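Local structure of putative archaeal ammonia monooxygenase subunit B (Candidatus Nitrosocaldus yellowstonii, 4O65) at residues A[22-27]-A[117-122]; A[36-41]-A[149-154]. The protein is a cupredoxin domain that binds copper and probably belongs to a membrane monooxygenase that oxidises ammonia. All coordinates share one frame; numbering follows the deposited sequence.

Contact 1. Residues A[22-27]-A[117-122]; sequences TRLITK and LSALEP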
loop_
_atom_site.group_PDB
_atom_site.type_symbol
_atom_site.label_atom_id
_atom_site.label_comp_id
_atom_site.label_asym_id
_atom_site.label_seq_id
_atom_site.Cartn_x
_atom_site.Cartn_y
_atom_site.Cartn_z
ATOM N N THR A 22 -1.659 8.863 -10.333
ATOM C CA THR A 22 -0.233 8.812 -10.619
ATOM C C THR A 22 0.492 10.029 -10.041
ATOM O O THR A 22 1.701 10.123 -10.178
ATOM C CB THR A 22 0.044 8.806 -12.129
ATOM O OG1 THR A 22 -0.564 9.974 -12.699
ATOM C CG2 THR A 22 -0.480 7.497 -12.764
ATOM N N ARG A 23 -0.235 10.939 -9.392
ATOM C CA ARG A 23 0.417 12.094 -8.762
ATOM C C ARG A 23 -0.227 12.273 -7.404
ATOM O O ARG A 23 -1.462 12.341 -7.330
ATOM C CB ARG A 23 0.226 13.394 -9.619
ATOM C CG ARG A 23 0.831 13.293 -11.025
ATOM C CD ARG A 23 1.129 14.663 -11.644
ATOM N NE ARG A 23 2.050 15.427 -10.773
ATOM C CZ ARG A 23 3.378 15.544 -10.941
ATOM N NH1 ARG A 23 4.009 14.974 -11.977
ATOM N NH2 ARG A 23 4.091 16.244 -10.056
ATOM N N LEU A 24 0.588 12.367 -6.357
ATOM C CA LEU A 24 0.057 12.505 -5.001
ATOM C C LEU A 24 0.904 13.517 -4.278
ATOM O O LEU A 24 1.945 13.905 -4.785
ATOM C CB LEU A 24 0.213 11.170 -4.290
ATOM C CG LEU A 24 -0.582 9.987 -4.886
ATOM C CD1 LEU A 24 -0.212 8.756 -4.036
ATOM C CD2 LEU A 24 -2.045 10.286 -4.742
ATOM N N ILE A 25 0.491 13.883 -3.067
ATOM C CA ILE A 25 1.373 14.641 -2.160
ATOM C C ILE A 25 1.621 13.795 -0.914
ATOM O O ILE A 25 0.937 12.766 -0.694
ATOM C CB ILE A 25 0.818 16.048 -1.797
ATOM C CG1 ILE A 25 -0.451 15.888 -0.966
ATOM C CG2 ILE A 25 0.538 16.845 -3.084
ATOM C CD1 ILE A 25 -1.121 17.225 -0.551
ATOM N N THR A 26 2.581 14.187 -0.084
ATOM C CA THR A 26 2.851 13.368 1.131
ATOM C C THR A 26 1.787 13.558 2.188
ATOM O O THR A 26 1.034 14.559 2.154
ATOM C CB THR A 26 4.207 13.725 1.752
ATOM O OG1 THR A 26 4.186 15.113 2.078
ATOM C CG2 THR A 26 5.376 13.497 0.747
ATOM N N LYS A 27 1.726 12.653 3.160
ATOM C CA LYS A 27 0.791 12.806 4.284
ATOM C C LYS A 27 1.080 14.123 5.017
ATOM O O LYS A 27 0.154 14.895 5.338
ATOM C CB LYS A 27 0.941 11.638 5.281
ATOM C CG LYS A 27 -0.194 11.617 6.297
ATOM C CD LYS A 27 0.036 10.720 7.529
ATOM C CE LYS A 27 0.197 9.235 7.273
ATOM N NZ LYS A 27 0.233 8.547 8.630
ATOM N N LEU A 117 -3.040 2.958 0.616
ATOM C CA LEU A 117 -1.748 3.405 1.210
ATOM C C LEU A 117 -1.666 4.916 1.248
ATOM O O LEU A 117 -2.326 5.594 0.463
ATOM C CB LEU A 117 -0.535 2.926 0.365
ATOM C CG LEU A 117 -0.420 1.396 0.219
ATOM C CD1 LEU A 117 -0.925 1.002 -1.156
ATOM C CD2 LEU A 117 1.022 0.968 0.425
ATOM N N SER A 118 -0.902 5.406 2.213
ATOM C CA SER A 118 -0.542 6.811 2.324
ATOM C C SER A 118 0.906 6.998 1.831
ATOM O O SER A 118 1.822 6.248 2.247
ATOM C CB SER A 118 -0.593 7.220 3.802
ATOM O OG SER A 118 -0.095 8.539 3.882
ATOM N N ALA A 119 1.125 7.927 0.905
ATOM C CA ALA A 119 2.503 8.292 0.535
ATOM C C ALA A 119 3.117 9.114 1.654
ATOM O O ALA A 119 2.561 10.169 2.050
ATOM C CB ALA A 119 2.479 9.138 -0.739
ATOM N N LEU A 120 4.289 8.692 2.137
ATOM C CA LEU A 120 4.955 9.439 3.250
ATOM C C LEU A 120 6.072 10.384 2.805
ATOM O O LEU A 120 6.308 11.464 3.431
ATOM C CB LEU A 120 5.513 8.442 4.280
ATOM C CG LEU A 120 4.545 7.474 4.924
ATOM C CD1 LEU A 120 5.283 6.549 5.901
ATOM C CD2 LEU A 120 3.442 8.237 5.664
ATOM N N GLU A 121 6.772 10.036 1.722
ATOM C CA GLU A 121 7.978 10.790 1.370
ATOM C C GLU A 121 7.999 11.109 -0.100
ATOM O O GLU A 121 7.509 10.278 -0.944
ATOM C CB GLU A 121 9.253 9.985 1.791
ATOM C CG GLU A 121 9.162 9.388 3.189
ATOM C CD GLU A 121 9.137 10.444 4.301
ATOM O OE1 GLU A 121 9.514 11.596 4.028
ATOM O OE2 GLU A 121 8.750 10.113 5.448
ATOM N N PRO A 122 8.520 12.291 -0.447
ATOM C CA PRO A 122 8.507 12.724 -1.824
ATOM C C PRO A 122 9.444 11.849 -2.689
ATOM O O PRO A 122 10.420 11.272 -2.167
ATOM C CB PRO A 122 8.995 14.184 -1.745
ATOM C CG PRO A 122 9.932 14.157 -0.626
ATOM C CD PRO A 122 9.218 13.287 0.408
#
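Lys27 lies along the end of strand 110-119, and its chain can be followed atom by atom across Ser118 and Leu120. CB of Lys27 rests 3.6 Å from Ser118 OG. CG of Lys27, set anti to the backbone N (chi1 -169°), passes Ser118 OG at 3.9 Å. A bend further along the chain then places CE of Lys27 between two neighbours, 3.5 Å from Ser118 OG and 3.8 Å from Leu120 CD2; the lysine and leucine side chains lie side by side and point the same way. At the tip, NZ forms salt bridges with Glu92 and Asp47, while Ser118 OG is hydrogen-bonded to Asp58, so the polar ends of both buried side chains have partners outside the contact. Lys27 N donates to Ala119 O at 2.8 Å, almost straight along the C=O axis (170°) although bent at the hydrogen (139°). The same oxygen receives a CA-H...O contact from Thr26. In this cupredoxin fold, strand 23-25 edges the mixed sheet and strand 110-119 belongs to the four-stranded antiparallel sheet, so the contact joins the two sheets where the first helix starts. Thr26 is the N-cap of helix 27-35: OG1 accepts from Glu29 N and is also hydrogen-bonded to Glu151 O. The methyl branch of Thr26, CG2, packs against residues 120-122, 3.5 Å from Leu120 O and 3.9 Å from Pro122 CD. Leu24 CD1 and Ala119 CB approach loosely, and both side chains also touch Trp91 of strand 91-97.

Contact 2. Residues A[36-41]-A[149-154]; sequences GNSDLE and EGEPTE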
loop_
_atom_site.group_PDB
_atom_site.type_symbol
_atom_site.label_atom_id
_atom_site.label_comp_id
_atom_site.label_asym_id
_atom_site.label_seq_id
_atom_site.Cartn_x
_atom_site.Cartn_y
_atom_site.Cartn_z
ATOM N N GLY A 36 -2.697 23.111 8.754
ATOM C CA GLY A 36 -1.737 24.164 9.015
ATOM C C GLY A 36 -0.406 23.687 9.582
ATOM O O GLY A 36 0.491 24.487 9.823
ATOM N N ASN A 37 -0.257 22.379 9.823
ATOM C CA ASN A 37 1.010 21.873 10.423
ATOM C C ASN A 37 1.039 20.379 10.204
ATOM O O ASN A 37 -0.004 19.765 9.935
ATOM C CB ASN A 37 1.170 22.163 11.963
ATOM C CG ASN A 37 0.215 21.376 12.847
ATOM O OD1 ASN A 37 0.411 20.152 13.170
ATOM N ND2 ASN A 37 -0.837 22.044 13.284
ATOM N N SER A 38 2.226 19.793 10.305
ATOM C CA SER A 38 2.347 18.316 10.135
ATOM C C SER A 38 2.899 17.592 11.408
ATOM O O SER A 38 3.669 16.627 11.305
ATOM C CB SER A 38 3.254 18.045 8.928
ATOM O OG SER A 38 4.503 18.703 9.124
ATOM N N ASP A 39 2.491 18.054 12.579
ATOM C CA ASP A 39 2.949 17.533 13.891
ATOM C C ASP A 39 2.440 16.086 13.948
ATOM O O ASP A 39 1.450 15.741 13.321
ATOM C CB ASP A 39 2.146 18.255 15.002
ATOM C CG ASP A 39 2.608 19.683 15.257
ATOM O OD1 ASP A 39 3.605 20.213 14.664
ATOM O OD2 ASP A 39 1.948 20.295 16.087
ATOM N N LEU A 40 3.040 15.240 14.763
ATOM C CA LEU A 40 2.500 13.861 14.907
ATOM C C LEU A 40 1.009 13.810 15.245
ATOM O O LEU A 40 0.253 12.949 14.747
ATOM C CB LEU A 40 3.313 13.118 16.001
ATOM C CG LEU A 40 4.786 12.800 15.625
ATOM C CD1 LEU A 40 5.456 12.212 16.889
ATOM C CD2 LEU A 40 4.933 11.881 14.377
ATOM N N GLU A 41 0.546 14.731 16.106
ATOM C CA GLU A 41 -0.872 14.774 16.474
ATOM C C GLU A 41 -1.782 15.076 15.296
ATOM O O GLU A 41 -2.875 14.507 15.169
ATOM C CB GLU A 41 -1.100 15.875 17.523
ATOM C CG GLU A 41 -1.864 15.422 18.744
ATOM C CD GLU A 41 -1.660 16.413 19.887
ATOM O OE1 GLU A 41 -1.761 17.634 19.648
ATOM O OE2 GLU A 41 -1.397 15.972 21.007
ATOM N N GLU A 149 4.812 14.543 -4.381
ATOM C CA GLU A 149 5.441 15.840 -4.060
ATOM C C GLU A 149 5.160 16.240 -2.630
ATOM O O GLU A 149 4.226 15.756 -1.992
ATOM C CB GLU A 149 4.900 16.926 -4.976
ATOM C CG GLU A 149 5.112 16.600 -6.434
ATOM C CD GLU A 149 4.622 17.720 -7.312
ATOM O OE1 GLU A 149 3.395 17.926 -7.437
ATOM O OE2 GLU A 149 5.477 18.407 -7.874
ATOM N N GLY A 150 5.957 17.162 -2.122
ATOM C CA GLY A 150 5.630 17.713 -0.802
ATOM C C GLY A 150 6.625 17.402 0.283
ATOM O O GLY A 150 7.608 16.664 0.075
ATOM N N GLU A 151 6.383 17.965 1.462
ATOM C CA GLU A 151 7.405 17.852 2.508
ATOM C C GLU A 151 7.478 16.432 3.040
ATOM O O GLU A 151 6.463 15.676 3.070
ATOM C CB GLU A 151 7.193 18.887 3.610
ATOM C CG GLU A 151 5.984 18.615 4.447
ATOM C CD GLU A 151 5.683 19.764 5.410
ATOM O OE1 GLU A 151 6.273 20.862 5.291
ATOM O OE2 GLU A 151 4.839 19.553 6.287
ATOM N N PRO A 152 8.681 16.020 3.456
ATOM C CA PRO A 152 8.848 14.692 4.047
ATOM C C PRO A 152 7.980 14.537 5.284
ATOM O O PRO A 152 7.846 15.482 6.058
ATOM C CB PRO A 152 10.353 14.670 4.444
ATOM C CG PRO A 152 10.957 15.616 3.483
ATOM C CD PRO A 152 9.966 16.750 3.322
ATOM N N THR A 153 7.407 13.367 5.501
ATOM C CA THR A 153 6.588 13.111 6.681
ATOM C C THR A 153 7.542 12.604 7.787
ATOM O O THR A 153 8.280 11.604 7.608
ATOM C CB THR A 153 5.491 12.074 6.405
ATOM O OG1 THR A 153 4.768 12.509 5.251
ATOM C CG2 THR A 153 4.519 11.913 7.593
ATOM N N GLU A 154 7.468 13.251 8.931
ATOM C CA GLU A 154 8.299 12.870 10.081
ATOM C C GLU A 154 7.832 11.563 10.716
ATOM O O GLU A 154 6.655 11.123 10.589
ATOM C CB GLU A 154 8.257 14.002 11.123
ATOM C CG GLU A 154 6.897 14.041 11.840
ATOM C CD GLU A 154 6.655 15.277 12.708
ATOM O OE1 GLU A 154 6.293 15.107 13.889
ATOM O OE2 GLU A 154 6.809 16.422 12.230
HETATM O O HOH W 1 5.781 15.459 9.375
HETATM O O HOH W 2 4.944 15.942 16.646
#
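Ser38 OG donates to Glu151 OE2 at 3.0 Å, a direct hydrogen bond between 36-41 and 149-154. The hydroxyl meets the oxygen from above the carboxylate plane, 37° out of it. With chi1 at 56°, OG sits between the backbone N and the carbonyl carbon of Ser38, and CB of Ser38 comes within 3.4 Å of Glu151 OE2. Ser38 and Glu151 both also touch Ala28 of helix 27-35. The loop 36-39 links that helix to helix 40-47, and an Asx turn shapes it: Asn37 OD1 accepts from Asp39 N at 3.0 Å, in the carbonyl plane on a lone pair. Asp39 takes the N-cap position of the second helix, and two waters tie the turn and the start of helix 40-47 to the segment that follows strand 137-149. Water 1 donates to Ser38 O and accepts from Glu154 N (2.8 Å); water 2 accepts from Leu40 N and donates to Glu154 OE1. The Glu154 side chain, extended beyond CG, crosses Leu40 obliquely, with Glu154 OE1 3.3 Å from Leu40 CG and Glu154 CG 3.9 Å from Leu40 CD2. OE2 of Glu154 lies 3.3 Å from Ser38 O, two acceptors facing each other without a bond.

The centres of contacts 1 and 2 are about 11 Å apart, on the same side of the chain's centre, and the segments alternate in sequence: 22-27, 36-41, 117-122, 149-154. Helix 27-35 spans the gap between the first two, while strands 123-133 and 137-149 run between the last two. Contact 1 is buried where the two sheets of the cupredoxin domain meet the start of the helices; contact 2 lies further out, on the surface. They touch directly: Thr153 OG1 lies 2.6 Å from Leu120 O, a probable hydrogen bond. Together they join helices 27-35 and 40-47 and the chain's exit from its last strand to the end of the two sheets, away from the copper held by His126 and His128.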